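Local atomic coordinates of KLLA0C04147p (Kluyveromyces lactis, PDB entry 5H2A), a protein that probably binds and transfers sterols as a member of the oxysterol-binding protein family, represented here by its ankyrin-repeat domain. Residues Leu20-Cys32 with Val61-Trp74. Sequence-based numbering, arbitrary orientation.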
ATOM      1  N   LEU A  20     -23.104  -4.536  16.747  1.00 17.22           N
ATOM      2  CA  LEU A  20     -22.237  -4.894  17.869  1.00 17.25           C
ATOM      3  C   LEU A  20     -22.782  -6.081  18.637  1.00 17.03           C
ATOM      4  O   LEU A  20     -22.009  -6.921  19.116  1.00 20.39           O
ATOM      5  CB  LEU A  20     -22.044  -3.717  18.821  1.00 13.27           C
ATOM      6  CG  LEU A  20     -21.145  -2.622  18.265  1.00 20.66           C
ATOM      7  CD1 LEU A  20     -21.099  -1.400  19.160  1.00 22.57           C
ATOM      8  CD2 LEU A  20     -19.751  -3.183  18.026  1.00 25.17           C
ATOM      9  N   ASP A  21     -24.105  -6.153  18.787  1.00 16.30           N
ATOM     10  CA  ASP A  21     -24.680  -7.298  19.472  1.00 21.32           C
ATOM     11  C   ASP A  21     -24.354  -8.576  18.718  1.00 22.77           C
ATOM     12  O   ASP A  21     -23.944  -9.582  19.309  1.00 23.25           O
ATOM     13  CB  ASP A  21     -26.182  -7.131  19.621  1.00 22.56           C
ATOM     14  CG  ASP A  21     -26.814  -8.341  20.271  1.00 36.00           C
ATOM     15  OD1 ASP A  21     -26.751  -8.435  21.513  1.00 39.10           O
ATOM     16  OD2 ASP A  21     -27.343  -9.197  19.538  1.00 31.68           O
ATOM     17  N   CYS A  22     -24.495  -8.538  17.396  1.00 17.84           N
ATOM     18  CA  CYS A  22     -24.164  -9.700  16.576  1.00 15.83           C
ATOM     19  C   CYS A  22     -22.674 -10.037  16.673  1.00 17.58           C
ATOM     20  O   CYS A  22     -22.293 -11.201  16.854  1.00 20.71           O
ATOM     21  CB  CYS A  22     -24.570  -9.415  15.129  1.00 16.95           C
ATOM     22  SG  CYS A  22     -24.390 -10.832  14.022  1.00 22.31           S
ATOM     23  N   LEU A  23     -21.812  -9.032  16.528  1.00 14.97           N
ATOM     24  CA  LEU A  23     -20.373  -9.298  16.548  1.00 15.85           C
ATOM     25  C   LEU A  23     -19.894  -9.869  17.885  1.00 19.85           C
ATOM     26  O   LEU A  23     -18.888 -10.588  17.922  1.00 17.03           O
ATOM     27  CB  LEU A  23     -19.606  -8.019  16.226  1.00 13.85           C
ATOM     28  CG  LEU A  23     -19.813  -7.503  14.790  1.00 14.03           C
ATOM     29  CD1 LEU A  23     -19.046  -6.187  14.603  1.00 14.39           C
ATOM     30  CD2 LEU A  23     -19.316  -8.547  13.785  1.00 16.14           C
ATOM     31  N   ARG A  24     -20.575  -9.543  18.986  1.00 18.35           N
ATOM     32  CA  ARG A  24     -20.158 -10.018  20.306  1.00 18.63           C
ATOM     33  C   ARG A  24     -20.562 -11.461  20.582  1.00 22.73           C
ATOM     34  O   ARG A  24     -19.887 -12.150  21.351  1.00 23.86           O
ATOM     35  CB  ARG A  24     -20.765  -9.136  21.398  1.00 23.37           C
ATOM     36  CG  ARG A  24     -20.043  -7.832  21.627  1.00 28.03           C
ATOM     37  CD  ARG A  24     -20.492  -7.172  22.949  1.00 30.57           C
ATOM     38  NE  ARG A  24     -19.543  -6.126  23.323  1.00 37.49           N
ATOM     39  CZ  ARG A  24     -19.699  -4.842  23.024  1.00 45.61           C
ATOM     40  NH1 ARG A  24     -20.782  -4.449  22.365  1.00 42.71           N
ATOM     41  NH2 ARG A  24     -18.776  -3.953  23.390  1.00 37.25           N
ATOM     42  N   GLN A  25     -21.657 -11.927  19.981  1.00 19.87           N
ATOM     43  CA  GLN A  25     -22.328 -13.154  20.394  1.00 22.23           C
ATOM     44  C   GLN A  25     -22.486 -14.175  19.281  1.00 30.25           C
ATOM     45  O   GLN A  25     -22.700 -15.358  19.577  1.00 23.18           O
ATOM     46  CB  GLN A  25     -23.734 -12.836  20.934  1.00 23.47           C
ATOM     47  CG  GLN A  25     -23.773 -11.924  22.147  1.00 41.26           C
ATOM     48  CD  GLN A  25     -23.050 -12.525  23.341  1.00 52.66           C
ATOM     49  OE1 GLN A  25     -23.452 -13.566  23.864  1.00 54.31           O
ATOM     50  NE2 GLN A  25     -21.984 -11.866  23.785  1.00 61.61           N
ATOM     51  N   SER A  26     -22.426 -13.763  18.025  1.00 19.99           N
ATOM     52  CA  SER A  26     -22.876 -14.591  16.915  1.00 23.62           C
ATOM     53  C   SER A  26     -21.706 -15.025  16.038  1.00 16.73           C
ATOM     54  O   SER A  26     -20.559 -14.599  16.222  1.00 21.49           O
ATOM     55  CB  SER A  26     -23.933 -13.835  16.103  1.00 24.29           C
ATOM     56  OG  SER A  26     -25.041 -13.556  16.943  1.00 27.04           O
ATOM     57  N   ASN A  27     -21.999 -15.917  15.085  1.00 17.75           N
ATOM     58  CA  ASN A  27     -20.975 -16.439  14.192  1.00 20.81           C
ATOM     59  C   ASN A  27     -21.136 -15.806  12.805  1.00 21.06           C
ATOM     60  O   ASN A  27     -21.948 -14.900  12.601  1.00 14.95           O
ATOM     61  CB  ASN A  27     -21.020 -17.978  14.132  1.00 21.67           C
ATOM     62  CG  ASN A  27     -22.310 -18.519  13.530  1.00 22.96           C
ATOM     63  OD1 ASN A  27     -23.107 -17.779  12.951  1.00 18.26           O
ATOM     64  ND2 ASN A  27     -22.520 -19.834  13.664  1.00 20.92           N
ATOM     65  N   PHE A  28     -20.358 -16.291  11.839  1.00 16.19           N
ATOM     66  CA  PHE A  28     -20.286 -15.613  10.547  1.00 19.89           C
ATOM     67  C   PHE A  28     -21.591 -15.747   9.769  1.00 19.12           C
ATOM     68  O   PHE A  28     -22.069 -14.769   9.193  1.00 14.65           O
ATOM     69  CB  PHE A  28     -19.110 -16.149   9.726  1.00 17.37           C
ATOM     70  CG  PHE A  28     -18.997 -15.524   8.351  1.00 18.59           C
ATOM     71  CD1 PHE A  28     -18.525 -14.218   8.198  1.00 23.42           C
ATOM     72  CD2 PHE A  28     -19.370 -16.240   7.216  1.00 18.99           C
ATOM     73  CE1 PHE A  28     -18.428 -13.640   6.913  1.00 19.70           C
ATOM     74  CE2 PHE A  28     -19.265 -15.672   5.943  1.00 23.78           C
ATOM     75  CZ  PHE A  28     -18.796 -14.374   5.801  1.00 17.84           C
ATOM     76  N   GLN A  29     -22.198 -16.942   9.748  1.00 16.15           N
ATOM     77  CA  GLN A  29     -23.448 -17.080   9.005  1.00 19.84           C
ATOM     78  C   GLN A  29     -24.558 -16.227   9.618  1.00 18.16           C
ATOM     79  O   GLN A  29     -25.395 -15.683   8.887  1.00 16.07           O
ATOM     80  CB  GLN A  29     -23.862 -18.556   8.918  1.00 19.00           C
ATOM     81  CG  GLN A  29     -24.288 -19.167  10.262  1.00 24.28           C
ATOM     82  CD  GLN A  29     -24.318 -20.691  10.204  1.00 27.31           C
ATOM     83  OE1 GLN A  29     -23.280 -21.359  10.314  1.00 26.38           O
ATOM     84  NE2 GLN A  29     -25.503 -21.240  10.018  1.00 14.71           N
ATOM     85  N   GLN A  30     -24.552 -16.053  10.943  1.00 14.33           N
ATOM     86  CA  GLN A  30     -25.514 -15.150  11.570  1.00 13.70           C
ATOM     87  C   GLN A  30     -25.232 -13.694  11.210  1.00 16.15           C
ATOM     88  O   GLN A  30     -26.165 -12.901  11.026  1.00 16.16           O
ATOM     89  CB  GLN A  30     -25.489 -15.353  13.087  1.00 13.99           C
ATOM     90  CG  GLN A  30     -26.150 -16.672  13.480  1.00 20.06           C
ATOM     91  CD  GLN A  30     -25.866 -17.105  14.900  1.00 24.67           C
ATOM     92  OE1 GLN A  30     -24.770 -16.902  15.426  1.00 22.15           O
ATOM     93  NE2 GLN A  30     -26.856 -17.751  15.523  1.00 25.46           N
ATOM     94  N   LEU A  31     -23.953 -13.319  11.143  1.00 18.66           N
ATOM     95  CA  LEU A  31     -23.591 -11.968  10.714  1.00 16.69           C
ATOM     96  C   LEU A  31     -24.056 -11.715   9.281  1.00 16.60           C
ATOM     97  O   LEU A  31     -24.637 -10.661   8.976  1.00 13.27           O
ATOM     98  CB  LEU A  31     -22.074 -11.781  10.838  1.00 14.17           C
ATOM     99  CG  LEU A  31     -21.513 -10.465  10.287  1.00 15.82           C
ATOM    100  CD1 LEU A  31     -22.109  -9.258  11.056  1.00 15.96           C
ATOM    101  CD2 LEU A  31     -19.992 -10.467  10.347  1.00 15.57           C
ATOM    102  N   CYS A  32     -23.817 -12.678   8.380  1.00 14.79           N
ATOM    103  CA  CYS A  32     -24.309 -12.529   7.004  1.00 19.88           C
ATOM    104  C   CYS A  32     -25.816 -12.293   6.978  1.00 15.33           C
ATOM    105  O   CYS A  32     -26.314 -11.412   6.265  1.00 17.36           O
ATOM    106  CB  CYS A  32     -23.958 -13.769   6.167  1.00 16.45           C
ATOM    107  SG  CYS A  32     -22.211 -13.956   5.788  1.00 19.46           S
ATOM    108  N   VAL A  61     -14.555  -6.285  19.487  1.00 18.14           N
ATOM    109  CA  VAL A  61     -15.494  -7.030  20.338  1.00 15.96           C
ATOM    110  C   VAL A  61     -15.608  -8.520  20.001  1.00 19.51           C
ATOM    111  O   VAL A  61     -16.224  -9.284  20.759  1.00 18.58           O
ATOM    112  CB  VAL A  61     -16.906  -6.400  20.289  1.00 19.82           C
ATOM    113  CG1 VAL A  61     -16.858  -4.880  20.517  1.00 23.88           C
ATOM    114  CG2 VAL A  61     -17.610  -6.754  18.956  1.00 16.56           C
ATOM    115  N   SER A  62     -15.038  -8.958  18.852  1.00 17.34           N
ATOM    116  CA  SER A  62     -15.352 -10.298  18.346  1.00 16.21           C
ATOM    117  C   SER A  62     -14.262 -11.314  18.677  1.00 20.41           C
ATOM    118  O   SER A  62     -13.086 -10.951  18.795  1.00 19.86           O
ATOM    119  CB  SER A  62     -15.523 -10.272  16.821  1.00 17.01           C
ATOM    120  OG  SER A  62     -16.709  -9.583  16.466  1.00 18.67           O
ATOM    121  N   PRO A  63     -14.627 -12.603  18.742  1.00 21.22           N
ATOM    122  CA  PRO A  63     -13.608 -13.665  18.799  1.00 23.57           C
ATOM    123  C   PRO A  63     -12.777 -13.703  17.533  1.00 22.81           C
ATOM    124  O   PRO A  63     -13.252 -13.376  16.442  1.00 19.09           O
ATOM    125  CB  PRO A  63     -14.423 -14.960  18.936  1.00 29.54           C
ATOM    126  CG  PRO A  63     -15.859 -14.561  19.075  1.00 31.01           C
ATOM    127  CD  PRO A  63     -15.993 -13.143  18.606  1.00 23.40           C
ATOM    128  N   ALA A  64     -11.537 -14.178  17.675  1.00 20.07           N
ATOM    129  CA  ALA A  64     -10.649 -14.263  16.522  1.00 19.03           C
ATOM    130  C   ALA A  64     -11.222 -15.170  15.440  1.00 19.94           C
ATOM    131  O   ALA A  64     -10.972 -14.944  14.255  1.00 21.02           O
ATOM    132  CB  ALA A  64      -9.264 -14.742  16.975  1.00 25.61           C
ATOM    133  N   SER A  65     -12.021 -16.178  15.809  1.00 19.65           N
ATOM    134  CA  SER A  65     -12.583 -17.059  14.787  1.00 21.78           C
ATOM    135  C   SER A  65     -13.505 -16.294  13.838  1.00 19.84           C
ATOM    136  O   SER A  65     -13.501 -16.535  12.622  1.00 18.95           O
ATOM    137  CB  SER A  65     -13.336 -18.217  15.437  1.00 26.15           C
ATOM    138  OG  SER A  65     -14.398 -17.734  16.256  1.00 20.74           O
ATOM    139  N   LEU A  66     -14.310 -15.380  14.375  1.00 17.13           N
ATOM    140  CA  LEU A  66     -15.193 -14.590  13.519  1.00 15.95           C
ATOM    141  C   LEU A  66     -14.400 -13.586  12.693  1.00 18.27           C
ATOM    142  O   LEU A  66     -14.704 -13.370  11.511  1.00 16.56           O
ATOM    143  CB  LEU A  66     -16.255 -13.888  14.361  1.00 15.59           C
ATOM    144  CG  LEU A  66     -17.216 -12.936  13.633  1.00 16.63           C
ATOM    145  CD1 LEU A  66     -17.936 -13.621  12.476  1.00 19.02           C
ATOM    146  CD2 LEU A  66     -18.215 -12.387  14.632  1.00 15.70           C
ATOM    147  N   ILE A  67     -13.379 -12.971  13.291  1.00 19.00           N
ATOM    148  CA  ILE A  67     -12.509 -12.066  12.539  1.00 15.52           C
ATOM    149  C   ILE A  67     -11.881 -12.790  11.358  1.00 17.65           C
ATOM    150  O   ILE A  67     -11.871 -12.278  10.229  1.00 15.58           O
ATOM    151  CB  ILE A  67     -11.443 -11.459  13.470  1.00 15.30           C
ATOM    152  CG1 ILE A  67     -12.112 -10.510  14.464  1.00 13.65           C
ATOM    153  CG2 ILE A  67     -10.360 -10.733  12.636  1.00 14.79           C
ATOM    154  CD1 ILE A  67     -11.232 -10.173  15.662  1.00 16.83           C
ATOM    155  N   LYS A  68     -11.385 -14.012  11.581  1.00 17.07           N
ATOM    156  CA  LYS A  68     -10.801 -14.782  10.476  1.00 17.88           C
ATOM    157  C   LYS A  68     -11.793 -15.024   9.354  1.00 18.76           C
ATOM    158  O   LYS A  68     -11.439 -14.937   8.169  1.00 18.79           O
ATOM    159  CB  LYS A  68     -10.265 -16.122  10.978  1.00 19.70           C
ATOM    160  CG  LYS A  68      -8.960 -15.989  11.736  1.00 24.32           C
ATOM    161  CD  LYS A  68      -8.642 -17.280  12.493  1.00 34.38           C
ATOM    162  CE  LYS A  68      -7.437 -17.106  13.391  1.00 43.21           C
ATOM    163  NZ  LYS A  68      -7.108 -18.401  14.062  1.00 46.29           N
ATOM    164  N   ASP A  69     -13.027 -15.376   9.705  1.00 17.56           N
ATOM    165  CA  ASP A  69     -14.045 -15.613   8.688  1.00 16.80           C
ATOM    166  C   ASP A  69     -14.341 -14.345   7.891  1.00 18.53           C
ATOM    167  O   ASP A  69     -14.532 -14.400   6.666  1.00 18.02           O
ATOM    168  CB  ASP A  69     -15.333 -16.126   9.353  1.00 17.92           C
ATOM    169  CG  ASP A  69     -15.239 -17.591   9.787  1.00 27.53           C
ATOM    170  OD1 ASP A  69     -14.413 -18.331   9.223  1.00 23.91           O
ATOM    171  OD2 ASP A  69     -16.006 -18.000  10.698  1.00 25.71           O
ATOM    172  N   ILE A  70     -14.466 -13.205   8.580  1.00 16.48           N
ATOM    173  CA  ILE A  70     -14.700 -11.938   7.888  1.00 14.80           C
ATOM    174  C   ILE A  70     -13.548 -11.637   6.936  1.00 16.83           C
ATOM    175  O   ILE A  70     -13.754 -11.242   5.781  1.00 20.19           O
ATOM    176  CB  ILE A  70     -14.890 -10.795   8.906  1.00 16.43           C
ATOM    177  CG1 ILE A  70     -16.225 -10.941   9.654  1.00 14.81           C
ATOM    178  CG2 ILE A  70     -14.809  -9.432   8.208  1.00 16.49           C
ATOM    179  CD1 ILE A  70     -16.265 -10.077  10.938  1.00 18.31           C
ATOM    180  N   VAL A  71     -12.313 -11.806   7.417  1.00 16.37           N
ATOM    181  CA  VAL A  71     -11.142 -11.505   6.591  1.00 13.66           C
ATOM    182  C   VAL A  71     -11.095 -12.438   5.389  1.00 20.00           C
ATOM    183  O   VAL A  71     -10.896 -12.002   4.247  1.00 19.46           O
ATOM    184  CB  VAL A  71      -9.852 -11.601   7.427  1.00 17.75           C
ATOM    185  CG1 VAL A  71      -8.616 -11.624   6.505  1.00 21.04           C
ATOM    186  CG2 VAL A  71      -9.781 -10.446   8.453  1.00 15.70           C
ATOM    187  N   GLN A  72     -11.300 -13.740   5.625  1.00 19.17           N
ATOM    188  CA  GLN A  72     -11.184 -14.703   4.534  1.00 22.50           C
ATOM    189  C   GLN A  72     -12.281 -14.506   3.495  1.00 24.80           C
ATOM    190  O   GLN A  72     -12.030 -14.624   2.286  1.00 21.21           O
ATOM    191  CB  GLN A  72     -11.213 -16.127   5.089  1.00 24.62           C
ATOM    192  CG  GLN A  72     -11.043 -17.192   4.016  1.00 39.83           C
ATOM    193  CD  GLN A  72      -9.825 -16.944   3.131  1.00 52.58           C
ATOM    194  OE1 GLN A  72      -8.688 -16.895   3.615  1.00 53.90           O
ATOM    195  NE2 GLN A  72     -10.059 -16.779   1.828  1.00 52.84           N
ATOM    196  N   ASN A  73     -13.499 -14.196   3.932  1.00 17.87           N
ATOM    197  CA  ASN A  73     -14.639 -14.192   3.015  1.00 19.13           C
ATOM    198  C   ASN A  73     -14.962 -12.836   2.399  1.00 22.29           C
ATOM    199  O   ASN A  73     -15.558 -12.798   1.311  1.00 19.89           O
ATOM    200  CB  ASN A  73     -15.874 -14.730   3.727  1.00 22.67           C
ATOM    201  CG  ASN A  73     -15.734 -16.198   4.055  1.00 33.24           C
ATOM    202  OD1 ASN A  73     -15.456 -17.007   3.172  1.00 34.82           O
ATOM    203  ND2 ASN A  73     -15.847 -16.540   5.329  1.00 26.40           N
ATOM    204  N   TRP A  74     -14.616 -11.730   3.051  1.00 17.86           N
ATOM    205  CA  TRP A  74     -15.003 -10.417   2.555  1.00 16.45           C
ATOM    206  C   TRP A  74     -13.853  -9.478   2.189  1.00 20.83           C
ATOM    207  O   TRP A  74     -14.129  -8.365   1.746  1.00 18.91           O
ATOM    208  CB  TRP A  74     -15.879  -9.687   3.578  1.00 17.19           C
ATOM    209  CG  TRP A  74     -17.239 -10.302   3.843  1.00 16.73           C
ATOM    210  CD1 TRP A  74     -17.834 -11.330   3.187  1.00 16.91           C
ATOM    211  CD2 TRP A  74     -18.144  -9.898   4.881  1.00 17.05           C
ATOM    212  NE1 TRP A  74     -19.086 -11.598   3.753  1.00 18.18           N
ATOM    213  CE2 TRP A  74     -19.284 -10.727   4.799  1.00 18.50           C
ATOM    214  CE3 TRP A  74     -18.095  -8.906   5.873  1.00 21.63           C
ATOM    215  CZ2 TRP A  74     -20.373 -10.590   5.668  1.00 21.47           C
ATOM    216  CZ3 TRP A  74     -19.185  -8.773   6.752  1.00 23.21           C
ATOM    217  CH2 TRP A  74     -20.305  -9.611   6.640  1.00 23.29           C
TER
HETATM  218  O   HOH W   1     -16.916 -11.610  21.766  1.00 41.14           O
HETATM  219  O   HOH W   2     -17.820 -17.627  12.562  1.00 20.19           O
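Phe28 pushes its ring between Asp69, Ile70, Asn73 and Trp74, a knob filling a hole on helix 64-74. With CG anti to the backbone N (chi1 178°), the ring reaches across to that helix. The Asn73 amide lies over one face, ND2 3.6 Å from Phe28 CE2, the two planes 32° apart. Phe28 CZ meets Trp74 NE1 at 3.5 Å near the plane of the phenyl ring, while Phe28 CE1 lies over a face of the indole; the rings form an oblique pair. Replacing Phe28 by alanine is likely to leave the hole between Asp69, Asn73 and Trp74 unfilled and strip that face of the indole of its cover. Trp74 is also met obliquely by Leu31 CD2 and by Cys32 SG, 3.8 Å from Trp74 CZ2. Leu66 extends CD1 to Phe28 CA and rests CD2 against the carbonyl oxygens of Ser26 and Leu23. At the other end, Ser62 OG donates to Leu23 O (2.8 Å) from above the carbonyl plane. Val61 CG2 packs on Leu23 CB, and its CG1 lies over a face of the Arg24 guanidinium. One water joins Arg24 O to Val61 O; another links Phe28 N to Asp69 OD2. The 28-32 part of helix 28-38 crosses helix 64-74 at -58°, their axes 10.5 Å apart. In this helix-on-helix packing of the N-terminal part of the ankyrin-repeat domain, Tyr57 and Ala58 of helix 54-61 pack against Leu23 and Ile70 respectively, while helix 108-115 touches Ile67 and Lys68.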